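Local coordinates for DUF411 domain-containing protein (Pseudomonas aeruginosa, PDB 6WIS) that binds a cluster of four copper ions bridged by cysteines and probably helps the bacterium to resist toxic copper, at residues Glu35-Met38 against Ser39-Lys42. Residues are numbered along the deposited sequence; the frame is centred on the assembly and turned at random.
With ZN (zinc ion), chain K.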
ATOM      1  N   GLU A  35       2.005   4.536  14.018  1.00 33.63           N
ATOM      2  CA  GLU A  35       2.570   5.819  13.587  1.00 38.25           C
ATOM      3  C   GLU A  35       2.185   6.972  14.512  1.00 32.76           C
ATOM      4  O   GLU A  35       1.007   7.147  14.818  1.00 34.93           O
ATOM      5  CB  GLU A  35       2.087   6.170  12.172  1.00 29.17           C
ATOM      6  CG  GLU A  35       2.517   7.600  11.782  1.00 35.12           C
ATOM      7  CD  GLU A  35       3.975   7.612  11.691  1.00 37.79           C
ATOM      8  OE1 GLU A  35       4.367   6.537  11.294  1.00 38.19           O
ATOM      9  OE2 GLU A  35       4.719   8.555  12.060  1.00 37.41           O
ATOM     10  N   ALA A  36       3.169   7.792  14.905  1.00 32.03           N
ATOM     11  CA  ALA A  36       2.878   8.994  15.688  1.00 29.85           C
ATOM     12  C   ALA A  36       2.555  10.203  14.819  1.00 41.38           C
ATOM     13  O   ALA A  36       1.754  11.045  15.230  1.00 34.07           O
ATOM     14  CB  ALA A  36       4.057   9.344  16.603  1.00 35.79           C
ATOM     15  N   ASP A  37       3.163  10.328  13.610  1.00 37.41           N
ATOM     16  CA  ASP A  37       2.942  11.519  12.773  1.00 40.12           C
ATOM     17  C   ASP A  37       2.734  11.061  11.329  1.00 37.52           C
ATOM     18  O   ASP A  37       3.656  11.079  10.503  1.00 33.78           O
ATOM     19  CB  ASP A  37       4.091  12.518  12.884  1.00 41.49           C
ATOM     20  CG  ASP A  37       3.659  13.951  12.528  1.00 49.24           C
ATOM     21  OD1 ASP A  37       2.731  14.140  11.692  1.00 42.51           O
ATOM     22  OD2 ASP A  37       4.252  14.888  13.103  1.00 55.67           O
HETATM   23  N   MSE A  38       1.500  10.682  11.026  1.00 33.75           N
HETATM   24  CA  MSE A  38       1.200  10.077   9.743  1.00 40.80           C
HETATM   25  C   MSE A  38       1.169  11.122   8.618  1.00 37.87           C
HETATM   26  O   MSE A  38       1.561  10.820   7.488  1.00 33.47           O
HETATM   27  CB  MSE A  38      -0.123   9.309   9.802  1.00 30.51           C
HETATM   28  CG  MSE A  38      -0.422   8.590   8.496  1.00 29.77           C
HETATM   29 SE   MSE A  38       0.870   7.118   8.201  0.66 33.66          SE
HETATM   30  CE  MSE A  38      -0.100   5.756   9.169  1.00 26.45           C
ATOM     31  N   SER A  39       0.713  12.343   8.929  1.00 32.06           N
ATOM     32  CA  SER A  39       0.809  13.443   7.966  1.00 39.01           C
ATOM     33  C   SER A  39       2.242  13.656   7.490  1.00 29.87           C
ATOM     34  O   SER A  39       2.495  13.802   6.285  1.00 33.02           O
ATOM     35  CB  SER A  39       0.266  14.733   8.583  1.00 37.05           C
ATOM     36  OG  SER A  39      -1.134  14.785   8.407  1.00 56.09           O
ATOM     37  N   ALA A  40       3.193  13.706   8.424  1.00 30.53           N
ATOM     38  CA  ALA A  40       4.597  13.848   8.047  1.00 31.79           C
ATOM     39  C   ALA A  40       5.058  12.675   7.189  1.00 35.42           C
ATOM     40  O   ALA A  40       5.787  12.862   6.205  1.00 31.88           O
ATOM     41  CB  ALA A  40       5.481  13.957   9.291  1.00 30.17           C
ATOM     42  N   VAL A  41       4.660  11.452   7.558  1.00 31.50           N
ATOM     43  CA  VAL A  41       5.129  10.282   6.819  1.00 32.52           C
ATOM     44  C   VAL A  41       4.625  10.343   5.384  1.00 28.57           C
ATOM     45  O   VAL A  41       5.387  10.182   4.429  1.00 28.69           O
ATOM     46  CB  VAL A  41       4.690   8.976   7.515  1.00 33.93           C
ATOM     47  CG1 VAL A  41       4.984   7.784   6.601  1.00 30.28           C
ATOM     48  CG2 VAL A  41       5.402   8.800   8.853  1.00 29.50           C
ATOM     49  N   LYS A  42       3.340  10.633   5.213  1.00 28.77           N
ATOM     50  CA  LYS A  42       2.769  10.590   3.879  1.00 29.20           C
ATOM     51  C   LYS A  42       3.280  11.749   3.033  1.00 34.82           C
ATOM     52  O   LYS A  42       3.623  11.565   1.855  1.00 28.82           O
ATOM     53  CB  LYS A  42       1.241  10.612   3.960  1.00 31.44           C
ATOM     54  CG  LYS A  42       0.607   9.292   4.454  1.00 28.39           C
ATOM     55  CD  LYS A  42      -0.906   9.344   4.225  1.00 28.25           C
ATOM     56  CE  LYS A  42      -1.635   8.485   5.254  1.00 29.81           C
ATOM     57  NZ  LYS A  42      -1.081   7.083   5.291  1.00 31.43           N
TER
HETATM   58 ZN    ZN K 209       6.437   5.624  11.083  1.00 40.74          ZN
HETATM   59  O   HOH W   1      -0.107  13.312  11.776  1.00 46.67           O
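Glu35 lays its carboxylate against Val41 CG2 (OE2 to CG2, 3.3 Å) while dividing its two oxygens between a metal and the backbone. Glu35 OE1 binds zinc at 2.3 Å, together with His8 and His33; OE2 accepts from Asp37 N at 2.8 Å, on its anti side, 18° out of the carboxylate plane. The chi2 bend (66°) curls the chain back, and the two grips should fix the carboxylate's rotation. A glutamate is long enough for both tasks, and the branched Val41 sets its CG2 methyl against this carboxylate and Asp37 O without competing for their bonds.

Asp37 N-caps the following helix: its short side chain brings OD1 to Ala40 N in a weak bond of 3.3 Å, and water 1 links OD1 to Ser39 N. The small Ala40 methyl fits beside this carboxylate. Asp37 O then receives Val41 N, and Met38 O receives Lys42 N.

Met38, a selenomethionine, bends its flexible chain across that of Lys42, with Met38 CG tight (3.5 Å) against Lys42 CE. Lys42 NZ hydrogen-bonds to Thr56 and forms a salt bridge with Glu65, so helix 38-45, following strand 29-34, outermost on that side of the chain's sheet, is tied to two strands further in.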